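PDB 6H0C: putative diflavin flavoprotein A 3 from Synechocystis sp., which probably carries electrons from NADH to oxygen, reducing it to water, this chain being its flavodiiron core, a metallo-hydrolase-like domain followed by a flavodoxin-like one. Local coordinates for residues T14-S19 against D181-E186; N40-S45 against T224-H229. One frame throughout, in Å; residues are numbered along the deposited sequence.

Both contacts belong to the metallo-hydrolase part of the chain, on the same side of the chain's centre, with their centres about 8 Å apart. Strands 14-21 and 37-45 are antiparallel neighbours in one mixed sheet, and their partners come much later: loop 181-186, then strand 224-227 of the second sheet and the turn after it. The segments therefore alternate along the chain. The two contacts also touch directly, through probable backbone hydrogen bonds such as Phe17 N to Ser41 O (2.8 Å) and through packing of Val16 CG2 on Tyr42 CE2 (3.4 Å). Together they tie two adjacent N-terminal strands to distant pieces of the same domain.

Contact 1 (T14-S19 against D181-E186); sequences TTVFRS and DQVFDE
Val16 and Arg18 project from one face of strand 14-21 toward loop 181-186, in a domain whose two mixed sheets and flanking helices are those of the metallo-beta-lactamase fold. The alternation of a beta strand puts both residues on this face, while Phe17 between them turns to the other and packs against helix 60-70.

The close-packed part is built round Val183. Its CG1 meets Val16 CG1 tip to tip at 4.0 Å, and the Val183 branch is placed by a chi1 of 172°, which sets CG1 opposite its own backbone N. Two short branched side chains together span backbones whose CA atoms stay more than 8 Å apart. Beside them Arg18 sends its long side chain across where the segments' CA atoms come nearest, 8.2 Å from Arg18 CA to Val183 CA. Bent at chi3 (-54°), it turns one face of the guanidinium to the loop, with Val183 CA 4.1 Å from its plane, offset toward the rim. Arginine fits here because its aliphatic stem and flat head can pack while its nitrogens serve polar partners: NH1 bonds Gln6 OE1 on the adjoining strand 4-11, and NH2 makes a weak bond to Gly230 O.

Toward solvent the contact thins out. Gln182 and Asp181 are exposed and their side chains start away from the strand, as suits polar residues at a surface. Asp181 OD1 forms a salt bridge with Arg20, and it remains 6.5 Å from Arg18 NH1. Gln182 contributes mainly its backbone: its O lies 3.3 Å from Arg18 NH1, over the guanidinium face, where the angle is too poor for a hydrogen bond.

Contact 2 (N40-S45 against T224-H229); sequences NSYLIS and TYAPSH
Asn40 and Tyr42, alternate residues on one side of strand 37-45, converge on a single carbonyl, that of Pro227, and with Ala226 they make up most of this wholly buried contact. It joins the two mixed sheets of the metallo-beta-lactamase fold, a strand of one gripping the backbone of segment 224-229 from the other.

Asn40 N donates to Ser228 O at 2.7 Å, while ND2 reaches Pro227 O at 3.1 Å in a fairly straight bond (157°). That oxygen lies close to the plane of the Asn40 amide, yet ND2 stands well above the plane of the proline carbonyl. ND2 also bonds Gly230 O, and OD1 pairs with Thr38 OG1, so both ends of the amide are held and its rotation is fixed. A short amide suits this place, able to donate and accept within a buried turn.

In Tyr42, CG lies beside the backbone N and anti to the carbonyl carbon (chi1 -57°), and the ring carries OH to donate to Pro227 O, 2.8 Å away, the oxygen lying at the ring's edge near its plane. Pro227 O thus takes two donors, which compensates for burying it.

Ala226 CB packs obliquely against the phenol, 3.5 Å from Tyr42 CZ; so close an approach suits a side chain no larger than a methyl.

The axes of strands 40-45 and 224-227 make an angle of 119°. Strand 14-21 flanks Asn40 and Tyr42, strand 49-52 pairs along the other edge of strand 37-45, its Phe52 against Tyr42, and strand 167-171 lines Ala226 and Pro227, its Phe169 meeting the Tyr42 ring edge-to-face.

Contact 1 (T14-S19 against D181-E186)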
loop_
_atom_site.group_PDB
_atom_site.type_symbol
_atom_site.label_atom_id
_atom_site.label_comp_id
_atom_site.label_asym_id
_atom_site.label_seq_id
_atom_site.Cartn_x
_atom_site.Cartn_y
_atom_site.Cartn_z
ATOM N N THR A 14 -15.993 -19.909 -6.043
ATOM C CA THR A 14 -14.917 -18.930 -6.002
ATOM C C THR A 14 -13.767 -19.247 -6.949
ATOM O O THR A 14 -13.211 -20.350 -6.944
ATOM C CB THR A 14 -14.347 -18.793 -4.581
ATOM O OG1 THR A 14 -15.417 -18.672 -3.631
ATOM C CG2 THR A 14 -13.435 -17.570 -4.498
ATOM N N THR A 15 -13.398 -18.245 -7.739
ATOM C CA THR A 15 -12.334 -18.378 -8.719
ATOM C C THR A 15 -11.311 -17.257 -8.566
ATOM O O THR A 15 -11.684 -16.113 -8.290
ATOM C CB THR A 15 -12.904 -18.348 -10.143
ATOM O OG1 THR A 15 -13.985 -19.288 -10.235
ATOM C CG2 THR A 15 -11.824 -18.683 -11.171
ATOM N N VAL A 16 -10.028 -17.581 -8.729
ATOM C CA VAL A 16 -9.001 -16.537 -8.792
ATOM C C VAL A 16 -8.537 -16.287 -10.234
ATOM O O VAL A 16 -8.411 -17.210 -11.048
ATOM C CB VAL A 16 -7.771 -16.868 -7.923
ATOM C CG1 VAL A 16 -7.018 -18.058 -8.494
ATOM C CG2 VAL A 16 -6.854 -15.662 -7.848
ATOM N N PHE A 17 -8.323 -15.019 -10.546
ATOM C CA PHE A 17 -7.734 -14.611 -11.815
ATOM C C PHE A 17 -6.408 -13.948 -11.492
ATOM O O PHE A 17 -6.396 -12.810 -11.020
ATOM C CB PHE A 17 -8.643 -13.627 -12.576
ATOM C CG PHE A 17 -9.932 -14.224 -13.068
ATOM C CD1 PHE A 17 -10.116 -14.480 -14.417
ATOM C CD2 PHE A 17 -10.964 -14.517 -12.189
ATOM C CE1 PHE A 17 -11.308 -15.034 -14.888
ATOM C CE2 PHE A 17 -12.157 -15.071 -12.649
ATOM C CZ PHE A 17 -12.326 -15.329 -14.006
ATOM N N ARG A 18 -5.296 -14.642 -11.708
ATOM C CA ARG A 18 -3.996 -14.045 -11.409
ATOM C C ARG A 18 -3.397 -13.425 -12.668
ATOM O O ARG A 18 -2.960 -14.139 -13.569
ATOM C CB ARG A 18 -3.027 -15.078 -10.810
ATOM C CG ARG A 18 -3.594 -15.841 -9.611
ATOM C CD ARG A 18 -2.500 -16.332 -8.679
ATOM N NE ARG A 18 -1.488 -17.113 -9.387
ATOM C CZ ARG A 18 -0.212 -17.190 -9.020
ATOM N NH1 ARG A 18 0.641 -17.919 -9.733
ATOM N NH2 ARG A 18 0.215 -16.535 -7.939
ATOM N N SER A 19 -3.399 -12.096 -12.735
ATOM C CA SER A 19 -2.676 -11.396 -13.796
ATOM C C SER A 19 -1.188 -11.469 -13.483
ATOM O O SER A 19 -0.728 -10.917 -12.477
ATOM C CB SER A 19 -3.135 -9.947 -13.917
ATOM O OG SER A 19 -4.512 -9.891 -14.252
ATOM N N ASP A 181 4.162 -20.572 -11.229
ATOM C CA ASP A 181 3.050 -21.347 -11.769
ATOM C C ASP A 181 2.120 -21.822 -10.671
ATOM O O ASP A 181 0.941 -22.057 -10.918
ATOM C CB ASP A 181 3.562 -22.545 -12.565
ATOM C CG ASP A 181 4.160 -22.146 -13.899
ATOM O OD1 ASP A 181 3.678 -21.155 -14.504
ATOM O OD2 ASP A 181 5.114 -22.827 -14.337
ATOM N N GLN A 182 2.649 -21.954 -9.458
ATOM C CA GLN A 182 1.847 -22.414 -8.324
ATOM C C GLN A 182 0.822 -21.372 -7.890
ATOM O O GLN A 182 1.179 -20.248 -7.530
ATOM C CB GLN A 182 2.746 -22.781 -7.143
ATOM C CG GLN A 182 3.616 -23.975 -7.419
ATOM C CD GLN A 182 2.863 -25.036 -8.203
ATOM O OE1 GLN A 182 1.807 -25.514 -7.770
ATOM N NE2 GLN A 182 3.387 -25.392 -9.378
ATOM N N VAL A 183 -0.452 -21.747 -7.932
ATOM C CA VAL A 183 -1.516 -20.859 -7.480
ATOM C C VAL A 183 -1.555 -20.819 -5.953
ATOM O O VAL A 183 -1.900 -19.801 -5.352
ATOM C CB VAL A 183 -2.887 -21.298 -8.032
ATOM C CG1 VAL A 183 -4.022 -20.485 -7.389
ATOM C CG2 VAL A 183 -2.899 -21.169 -9.550
ATOM N N PHE A 184 -1.194 -21.932 -5.328
ATOM C CA PHE A 184 -1.117 -21.982 -3.882
ATOM C C PHE A 184 0.330 -22.047 -3.416
ATOM O O PHE A 184 1.238 -22.239 -4.215
ATOM C CB PHE A 184 -1.905 -23.170 -3.347
ATOM C CG PHE A 184 -3.385 -22.943 -3.328
ATOM C CD1 PHE A 184 -4.163 -23.260 -4.432
ATOM C CD2 PHE A 184 -4.000 -22.408 -2.203
ATOM C CE1 PHE A 184 -5.533 -23.050 -4.417
ATOM C CE2 PHE A 184 -5.367 -22.193 -2.180
ATOM C CZ PHE A 184 -6.137 -22.515 -3.291
ATOM N N ASP A 185 0.535 -21.892 -2.114
ATOM C CA ASP A 185 1.868 -21.688 -1.570
ATOM C C ASP A 185 2.473 -22.926 -0.895
ATOM O O ASP A 185 3.007 -22.819 0.212
ATOM C CB ASP A 185 1.830 -20.524 -0.564
ATOM C CG ASP A 185 1.034 -20.857 0.694
ATOM O OD1 ASP A 185 0.102 -21.691 0.617
ATOM O OD2 ASP A 185 1.349 -20.295 1.768
ATOM N N GLU A 186 2.412 -24.096 -1.532
ATOM C CA GLU A 186 3.071 -25.251 -0.916
ATOM C C GLU A 186 4.570 -25.043 -0.928
ATOM O O GLU A 186 5.141 -24.668 -1.952
ATOM C CB GLU A 186 2.736 -26.562 -1.614
ATOM C CG GLU A 186 3.316 -27.756 -0.864
ATOM C CD GLU A 186 2.621 -29.061 -1.209
ATOM O OE1 GLU A 186 2.357 -29.864 -0.280
ATOM O OE2 GLU A 186 2.341 -29.285 -2.412
#

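Contact 2 (N40-S45 against T224-H229)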
loop_
_atom_site.group_PDB
_atom_site.type_symbol
_atom_site.label_atom_id
_atom_site.label_comp_id
_atom_site.label_asym_id
_atom_site.label_seq_id
_atom_site.Cartn_x
_atom_site.Cartn_y
_atom_site.Cartn_z
ATOM N N ASN A 40 -3.842 -10.220 -8.154
ATOM C CA ASN A 40 -4.902 -11.210 -8.004
ATOM C C ASN A 40 -6.311 -10.616 -7.894
ATOM O O ASN A 40 -6.573 -9.783 -7.037
ATOM C CB ASN A 40 -4.612 -12.088 -6.781
ATOM C CG ASN A 40 -3.270 -12.788 -6.874
ATOM O OD1 ASN A 40 -2.787 -13.077 -7.975
ATOM N ND2 ASN A 40 -2.656 -13.060 -5.721
ATOM N N SER A 41 -7.206 -11.055 -8.777
ATOM C CA SER A 41 -8.627 -10.716 -8.708
ATOM C C SER A 41 -9.427 -11.962 -8.360
ATOM O O SER A 41 -9.048 -13.065 -8.741
ATOM C CB SER A 41 -9.124 -10.146 -10.036
ATOM O OG SER A 41 -8.210 -9.204 -10.572
ATOM N N TYR A 42 -10.539 -11.793 -7.655
ATOM C CA TYR A 42 -11.338 -12.940 -7.217
ATOM C C TYR A 42 -12.804 -12.794 -7.604
ATOM O O TYR A 42 -13.388 -11.713 -7.520
ATOM C CB TYR A 42 -11.213 -13.131 -5.704
ATOM C CG TYR A 42 -9.780 -13.303 -5.246
ATOM C CD1 TYR A 42 -9.002 -12.194 -4.907
ATOM C CD2 TYR A 42 -9.190 -14.569 -5.175
ATOM C CE1 TYR A 42 -7.685 -12.337 -4.495
ATOM C CE2 TYR A 42 -7.862 -14.721 -4.761
ATOM C CZ TYR A 42 -7.121 -13.598 -4.426
ATOM O OH TYR A 42 -5.816 -13.728 -4.009
ATOM N N LEU A 43 -13.394 -13.898 -8.038
ATOM C CA LEU A 43 -14.796 -13.914 -8.413
ATOM C C LEU A 43 -15.578 -14.892 -7.538
ATOM O O LEU A 43 -15.284 -16.094 -7.516
ATOM C CB LEU A 43 -14.941 -14.286 -9.885
ATOM C CG LEU A 43 -16.345 -14.202 -10.461
ATOM C CD1 LEU A 43 -16.800 -12.759 -10.501
ATOM C CD2 LEU A 43 -16.343 -14.807 -11.845
ATOM N N ILE A 44 -16.537 -14.364 -6.784
ATOM C CA ILE A 44 -17.513 -15.203 -6.110
ATOM C C ILE A 44 -18.812 -15.132 -6.888
ATOM O O ILE A 44 -19.410 -14.065 -7.039
ATOM C CB ILE A 44 -17.778 -14.784 -4.659
ATOM C CG1 ILE A 44 -16.485 -14.745 -3.850
ATOM C CG2 ILE A 44 -18.760 -15.753 -4.003
ATOM C CD1 ILE A 44 -16.687 -14.262 -2.422
ATOM N N SER A 45 -19.247 -16.274 -7.392
ATOM C CA SER A 45 -20.444 -16.307 -8.200
ATOM C C SER A 45 -21.502 -17.178 -7.542
ATOM O O SER A 45 -21.518 -18.390 -7.722
ATOM C CB SER A 45 -20.115 -16.815 -9.595
ATOM O OG SER A 45 -21.235 -16.666 -10.443
ATOM N N THR A 224 -7.495 -19.691 4.657
ATOM C CA THR A 224 -6.765 -19.212 3.489
ATOM C C THR A 224 -6.728 -17.692 3.523
ATOM O O THR A 224 -7.738 -17.062 3.812
ATOM C CB THR A 224 -7.422 -19.666 2.160
ATOM O OG1 THR A 224 -7.556 -21.092 2.139
ATOM C CG2 THR A 224 -6.604 -19.208 0.940
ATOM N N TYR A 225 -5.566 -17.109 3.249
ATOM C CA TYR A 225 -5.496 -15.692 2.902
ATOM C C TYR A 225 -5.471 -15.568 1.389
ATOM O O TYR A 225 -4.702 -16.263 0.720
ATOM C CB TYR A 225 -4.249 -15.017 3.472
ATOM C CG TYR A 225 -4.107 -15.012 4.981
ATOM C CD1 TYR A 225 -5.217 -14.992 5.826
ATOM C CD2 TYR A 225 -2.844 -15.004 5.558
ATOM C CE1 TYR A 225 -5.055 -14.972 7.209
ATOM C CE2 TYR A 225 -2.677 -14.981 6.931
ATOM C CZ TYR A 225 -3.773 -14.964 7.752
ATOM O OH TYR A 225 -3.554 -14.940 9.116
ATOM N N ALA A 226 -6.306 -14.688 0.849
ATOM C CA ALA A 226 -6.307 -14.430 -0.585
ATOM C C ALA A 226 -5.817 -13.008 -0.815
ATOM O O ALA A 226 -6.606 -12.067 -0.752
ATOM C CB ALA A 226 -7.690 -14.625 -1.162
ATOM N N PRO A 227 -4.504 -12.846 -1.061
ATOM C CA PRO A 227 -3.852 -11.531 -1.084
ATOM C C PRO A 227 -3.821 -10.899 -2.475
ATOM O O PRO A 227 -4.149 -11.566 -3.466
ATOM C CB PRO A 227 -2.435 -11.853 -0.612
ATOM C CG PRO A 227 -2.180 -13.248 -1.196
ATOM C CD PRO A 227 -3.538 -13.945 -1.276
ATOM N N SER A 228 -3.409 -9.636 -2.549
ATOM C CA SER A 228 -3.262 -8.961 -3.841
ATOM C C SER A 228 -2.220 -9.601 -4.741
ATOM O O SER A 228 -2.378 -9.608 -5.969
ATOM C CB SER A 228 -2.876 -7.491 -3.655
ATOM O OG SER A 228 -3.899 -6.773 -2.997
ATOM N N HIS A 229 -1.145 -10.101 -4.133
ATOM C CA HIS A 229 0.059 -10.469 -4.880
ATOM C C HIS A 229 0.612 -11.829 -4.491
ATOM O O HIS A 229 0.774 -12.123 -3.300
ATOM C CB HIS A 229 1.159 -9.421 -4.674
ATOM C CG HIS A 229 0.705 -8.018 -4.914
ATOM N ND1 HIS A 229 0.379 -7.547 -6.168
ATOM C CD2 HIS A 229 0.510 -6.985 -4.060
ATOM C CE1 HIS A 229 0.006 -6.284 -6.076
ATOM N NE2 HIS A 229 0.076 -5.920 -4.808
HETATM O O HOH W 1 -4.758 -7.301 -6.918
#